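Local coordinates for protein D-mannonate dehydratase (Streptococcus suis, PDB 3BDK) that probably catalyses the manganese- or iron-dependent dehydration of D-mannonate to 2-dehydro-3-deoxy-D-gluconate in pentose and glucuronate interconversion, at residues Gly47-Val52 and Val82-Pro87; Val121-Met126 and Val214-His219. One frame throughout, in Å; residues are numbered along the deposited sequence.

Interaction 1. Residues Gly47-Val52 and Val82-Pro87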
loop_
_atom_site.group_PDB
_atom_site.type_symbol
_atom_site.label_atom_id
_atom_site.label_comp_id
_atom_site.label_asym_id
_atom_site.label_seq_id
_atom_site.Cartn_x
_atom_site.Cartn_y
_atom_site.Cartn_z
ATOM N N GLY A 47 6.807 -3.823 13.865
ATOM C CA GLY A 47 8.187 -3.616 14.250
ATOM C C GLY A 47 8.682 -2.240 13.898
ATOM O O GLY A 47 8.311 -1.671 12.873
ATOM N N ILE A 48 9.518 -1.689 14.760
ATOM C CA ILE A 48 10.253 -0.516 14.400
ATOM C C ILE A 48 11.698 -0.996 14.153
ATOM O O ILE A 48 12.039 -2.136 14.492
ATOM C CB ILE A 48 10.081 0.597 15.472
ATOM C CG1 ILE A 48 10.212 1.989 14.850
ATOM C CG2 ILE A 48 11.050 0.420 16.624
ATOM C CD1 ILE A 48 9.477 3.070 15.623
ATOM N N VAL A 49 12.518 -0.152 13.529
ATOM C CA VAL A 49 13.883 -0.485 13.143
ATOM C C VAL A 49 14.710 0.790 13.290
ATOM O O VAL A 49 14.472 1.784 12.603
ATOM C CB VAL A 49 13.954 -0.997 11.680
ATOM C CG1 VAL A 49 15.368 -0.890 11.129
ATOM C CG2 VAL A 49 13.457 -2.419 11.572
ATOM N N THR A 50 15.672 0.775 14.201
ATOM C CA THR A 50 16.427 1.983 14.509
ATOM C C THR A 50 17.810 1.664 15.077
ATOM O O THR A 50 18.176 0.500 15.245
ATOM C CB THR A 50 15.642 2.900 15.494
ATOM O OG1 THR A 50 16.371 4.121 15.721
ATOM C CG2 THR A 50 15.389 2.183 16.812
ATOM N N ALA A 51 18.562 2.718 15.367
ATOM C CA ALA A 51 19.885 2.600 15.927
ATOM C C ALA A 51 20.128 3.798 16.836
ATOM O O ALA A 51 19.306 4.721 16.882
ATOM C CB ALA A 51 20.916 2.557 14.810
ATOM N N VAL A 52 21.258 3.767 17.544
ATOM C CA VAL A 52 21.703 4.839 18.432
ATOM C C VAL A 52 22.537 5.853 17.636
ATOM O O VAL A 52 23.348 5.471 16.795
ATOM C CB VAL A 52 22.503 4.243 19.638
ATOM C CG1 VAL A 52 23.162 5.325 20.466
ATOM C CG2 VAL A 52 21.592 3.405 20.525
ATOM N N VAL A 82 14.526 -5.338 15.194
ATOM C CA VAL A 82 15.813 -5.355 14.499
ATOM C C VAL A 82 16.478 -4.008 14.709
ATOM O O VAL A 82 15.802 -2.987 14.772
ATOM C CB VAL A 82 15.640 -5.512 12.962
ATOM C CG1 VAL A 82 16.982 -5.354 12.242
ATOM C CG2 VAL A 82 14.979 -6.841 12.590
ATOM N N ILE A 83 17.800 -3.996 14.805
ATOM C CA ILE A 83 18.536 -2.740 14.861
ATOM C C ILE A 83 19.238 -2.503 13.537
ATOM O O ILE A 83 20.020 -3.337 13.086
ATOM C CB ILE A 83 19.534 -2.714 16.044
ATOM C CG1 ILE A 83 18.757 -2.500 17.348
ATOM C CG2 ILE A 83 20.610 -1.624 15.855
ATOM C CD1 ILE A 83 19.605 -2.379 18.569
ATOM N N GLU A 84 18.938 -1.382 12.892
ATOM C CA GLU A 84 19.555 -1.120 11.616
ATOM C C GLU A 84 20.847 -0.416 11.856
ATOM O O GLU A 84 20.936 0.821 11.883
ATOM C CB GLU A 84 18.694 -0.324 10.656
ATOM C CG GLU A 84 19.289 -0.324 9.252
ATOM C CD GLU A 84 18.694 -1.381 8.331
ATOM O OE1 GLU A 84 17.801 -2.142 8.759
ATOM O OE2 GLU A 84 19.099 -1.429 7.152
ATOM N N SER A 85 21.840 -1.266 12.073
ATOM C CA SER A 85 23.229 -0.938 11.922
ATOM C C SER A 85 23.865 -0.469 13.210
ATOM O O SER A 85 23.607 0.634 13.692
ATOM C CB SER A 85 23.457 0.053 10.775
ATOM O OG SER A 85 24.701 -0.183 10.151
ATOM N N ILE A 86 24.654 -1.375 13.777
ATOM C CA ILE A 86 25.879 -1.011 14.464
ATOM C C ILE A 86 26.976 -1.032 13.377
ATOM O O ILE A 86 27.356 -2.100 12.888
ATOM C CB ILE A 86 26.234 -1.996 15.593
ATOM C CG1 ILE A 86 25.005 -2.316 16.453
ATOM C CG2 ILE A 86 27.371 -1.433 16.438
ATOM C CD1 ILE A 86 25.231 -3.443 17.458
ATOM N N PRO A 87 27.443 0.154 12.960
ATOM C CA PRO A 87 28.475 0.307 11.925
ATOM C C PRO A 87 29.894 -0.128 12.311
ATOM O O PRO A 87 30.525 0.475 13.179
ATOM C CB PRO A 87 28.452 1.813 11.620
ATOM C CG PRO A 87 27.934 2.448 12.878
ATOM C CD PRO A 87 26.948 1.457 13.449
#
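Val-49 meets the neighbouring strand 79-84 through both of its methyl branches. CG1 is trans to the backbone N (chi1 161°), and this rotamer carries it to 3.4 Å from Glu-84 CB. CG2 stands beside the N and lies 4.0 Å from Val-82 CB, the two valines being aligned side by side and pointing the same way. Glu-84 has CG opposite its own N, but its chain then bends at chi2 (96°), which turns the carboxylate back so that OE1 passes 3.6 Å from Val-49 CG1. OE1 is also salt-bridged to Arg-328, which, with the bend at chi2, positions the carboxylate in the D-mannose pocket. On the other face of the sheet, the Ile-83 CG2 methyl packs against backbone, 3.3 Å from Thr-50 O. Further on, Ala-51 CB rests 3.4 Å from Glu-84 O. One hydrogen bond joins the segments, Glu-84 N to Thr-50 O at 3.1 Å; it is bent, and the donor sits 53° out of the carbonyl plane. A CA-H contact from Val-49 CA to Val-82 O (3.5 Å) supplements it. Strands 47-50 and 79-84 run parallel as the two ends of a beta-alpha-beta unit whose crossover helix 63-74 packs on Ile-48 and Val-52, while strand 120-123 lies along the far edge of 79-84 and touches Val-82, Glu-84 and Ile-86.

Interaction 2. Residues Val121-Met126 and Val214-His219. With MN (manganese (II) ion), chain D.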
loop_
_atom_site.group_PDB
_atom_site.type_symbol
_atom_site.label_atom_id
_atom_site.label_comp_id
_atom_site.label_asym_id
_atom_site.label_seq_id
_atom_site.Cartn_x
_atom_site.Cartn_y
_atom_site.Cartn_z
ATOM N N VAL A 121 20.571 -7.729 14.468
ATOM C CA VAL A 121 21.435 -6.582 14.159
ATOM C C VAL A 121 21.935 -6.631 12.704
ATOM O O VAL A 121 22.719 -7.511 12.340
ATOM C CB VAL A 121 22.645 -6.484 15.132
ATOM C CG1 VAL A 121 23.553 -5.341 14.742
ATOM C CG2 VAL A 121 22.176 -6.293 16.559
ATOM N N CYS A 122 21.444 -5.697 11.887
ATOM C CA CYS A 122 21.947 -5.457 10.536
ATOM C C CYS A 122 23.226 -4.597 10.618
ATOM O O CYS A 122 23.449 -3.904 11.615
ATOM C CB CYS A 122 20.854 -4.793 9.663
ATOM S SG CYS A 122 21.328 -4.285 7.913
ATOM N N TYR A 123 24.062 -4.673 9.577
ATOM C CA TYR A 123 25.357 -3.962 9.490
ATOM C C TYR A 123 25.964 -4.315 8.127
ATOM O O TYR A 123 25.608 -5.347 7.553
ATOM C CB TYR A 123 26.319 -4.434 10.594
ATOM C CG TYR A 123 26.738 -5.858 10.369
ATOM C CD1 TYR A 123 27.994 -6.168 9.829
ATOM C CD2 TYR A 123 25.851 -6.897 10.619
ATOM C CE1 TYR A 123 28.348 -7.483 9.572
ATOM C CE2 TYR A 123 26.204 -8.216 10.372
ATOM C CZ TYR A 123 27.450 -8.500 9.847
ATOM O OH TYR A 123 27.772 -9.813 9.618
ATOM N N ASN A 124 26.895 -3.501 7.627
ATOM C CA ASN A 124 27.576 -3.797 6.347
ATOM C C ASN A 124 29.084 -4.008 6.450
ATOM O O ASN A 124 29.671 -3.799 7.505
ATOM C CB ASN A 124 27.289 -2.715 5.300
ATOM C CG ASN A 124 28.217 -1.532 5.408
ATOM O OD1 ASN A 124 29.434 -1.678 5.389
ATOM N ND2 ASN A 124 27.646 -0.341 5.507
ATOM N N PHE A 125 29.697 -4.415 5.337
ATOM C CA PHE A 125 31.152 -4.526 5.228
ATOM C C PHE A 125 31.609 -3.945 3.889
ATOM O O PHE A 125 32.151 -4.641 3.026
ATOM C CB PHE A 125 31.610 -5.976 5.401
ATOM C CG PHE A 125 32.905 -6.112 6.154
ATOM C CD1 PHE A 125 32.908 -6.211 7.545
ATOM C CD2 PHE A 125 34.127 -6.125 5.476
ATOM C CE1 PHE A 125 34.109 -6.335 8.248
ATOM C CE2 PHE A 125 35.331 -6.255 6.170
ATOM C CZ PHE A 125 35.321 -6.361 7.555
ATOM N N MET A 126 31.383 -2.645 3.745
ATOM C CA MET A 126 31.533 -1.962 2.495
ATOM C C MET A 126 32.532 -0.839 2.665
ATOM O O MET A 126 32.264 0.154 3.344
ATOM C CB MET A 126 30.185 -1.407 2.053
ATOM C CG MET A 126 29.982 -1.350 0.542
ATOM S SD MET A 126 28.460 -0.496 0.051
ATOM C CE MET A 126 27.301 -1.141 1.272
ATOM N N VAL A 214 21.221 -12.450 20.151
ATOM C CA VAL A 214 21.151 -11.576 18.975
ATOM C C VAL A 214 21.647 -12.238 17.685
ATOM O O VAL A 214 22.748 -12.789 17.666
ATOM C CB VAL A 214 22.031 -10.319 19.218
ATOM C CG1 VAL A 214 22.047 -9.413 18.004
ATOM C CG2 VAL A 214 21.571 -9.554 20.449
ATOM N N LYS A 215 20.852 -12.170 16.611
ATOM C CA LYS A 215 21.269 -12.704 15.292
ATOM C C LYS A 215 21.793 -11.609 14.356
ATOM O O LYS A 215 21.146 -10.562 14.177
ATOM C CB LYS A 215 20.134 -13.452 14.575
ATOM C CG LYS A 215 19.407 -14.482 15.400
ATOM C CD LYS A 215 18.449 -15.294 14.543
ATOM C CE LYS A 215 17.170 -15.613 15.322
ATOM N NZ LYS A 215 16.356 -16.691 14.676
ATOM N N MET A 216 22.958 -11.851 13.764
ATOM C CA MET A 216 23.584 -10.877 12.878
ATOM C C MET A 216 23.104 -11.050 11.441
ATOM O O MET A 216 22.855 -12.169 10.991
ATOM C CB MET A 216 25.108 -10.996 12.942
ATOM C CG MET A 216 25.680 -10.887 14.346
ATOM S SD MET A 216 25.175 -9.375 15.187
ATOM C CE MET A 216 26.308 -8.191 14.465
ATOM N N ALA A 217 22.978 -9.938 10.726
ATOM C CA ALA A 217 22.413 -9.950 9.382
ATOM C C ALA A 217 23.043 -8.870 8.509
ATOM O O ALA A 217 22.802 -7.679 8.708
ATOM C CB ALA A 217 20.903 -9.776 9.439
ATOM N N ILE A 218 23.850 -9.294 7.542
ATOM C CA ILE A 218 24.739 -8.382 6.832
ATOM C C ILE A 218 24.038 -7.751 5.632
ATOM O O ILE A 218 23.602 -8.450 4.718
ATOM C CB ILE A 218 26.014 -9.098 6.350
ATOM C CG1 ILE A 218 26.939 -8.114 5.632
ATOM C CG2 ILE A 218 25.660 -10.264 5.440
ATOM C CD1 ILE A 218 29.314 -8.786 5.659
ATOM N N HIS A 219 23.934 -6.426 5.643
ATOM C CA HIS A 219 23.396 -5.691 4.505
ATOM C C HIS A 219 24.320 -5.794 3.296
ATOM O O HIS A 219 25.499 -5.450 3.372
ATOM C CB HIS A 219 23.175 -4.222 4.874
ATOM C CG HIS A 219 22.240 -3.503 3.952
ATOM N ND1 HIS A 219 22.654 -2.935 2.765
ATOM C CD2 HIS A 219 20.911 -3.259 4.042
ATOM C CE1 HIS A 219 21.621 -2.372 2.165
ATOM N NE2 HIS A 219 20.552 -2.555 2.918
HETATM MN MN MN D . 18.821 -0.782 2.982
#
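Val-121 N donates to Lys-215 O at 2.9 Å in a nearly straight bond (164° at the hydrogen), the first of the backbone hydrogen bonds that set the parallel pairing of these two strands. Val-121 is gripped at both ends of its residue, for its O accepts from Ala-217 N. Tyr-123 repeats the pattern less evenly, since its N bonds only weakly to Ala-217 O, whereas its O takes His-219 N at 2.8 Å. CA-H donors add to these, notably Cys-122 CA to Ala-217 O.

Aromatic contacts come next. The Tyr-123 ring takes the position between its backbone N and carbonyl carbon (chi1 68°), which folds it across the neighbouring strand. One face then covers Ile-218 CA, 4.2 Å from the ring centroid and displaced toward the rim, a CH-pi contact, while Met-216 CB lies 3.9 Å from CE2. The second aromatic group, the His-219 imidazole, receives Cys-122 SG near its plane in a sulfur-aromatic edge contact, 4.9 Å from SG to the ring centroid. These are adjacent parallel strands, 120-123 and 215-218, of the xylose isomerase-like TIM barrel; helices 99-114 and 191-210 cover the face bearing Val-121, Tyr-123, Met-216 and Ile-218. Among the aliphatic contacts there, Met-216, bent at chi2 and chi3, lies alongside Val-121 and brings SD to 3.8 Å from its CB.

At the carboxyl ends of the strands the chemistry becomes polar. Asn-124 OD1 accepts Met-126 N at 2.7 Å, an Asx turn, and its ND2 reaches Asp-130 of the sugar pocket. His-219 NE2 binds manganese at 2.5 Å, alongside His-286 and Asp-330.

Interactions 1 and 2 are neighbours in one parallel sheet, centres about 10 Å apart, joined where strand 79-84 meets strand 120-123. A probable hydrogen bond, Cys-122 N to Ile-83 O at 3.0 Å, links their backbones, and Ile-86 CD1 packs 3.7 Å from Val-121 CG1. On the opposite face, Glu-84 OE2 lies 3.7 Å from Cys-122 SG, which also touches His-219 CB and so sits between them, while Glu-84 and His-219 each approach the metal directly. Glu-84 OE2 stands 4.2 Å from manganese, too far for a bond, whereas His-219 is a ligand. Both residues touch the bound D-mannose, each contact contributing one wall residue to the same pocket.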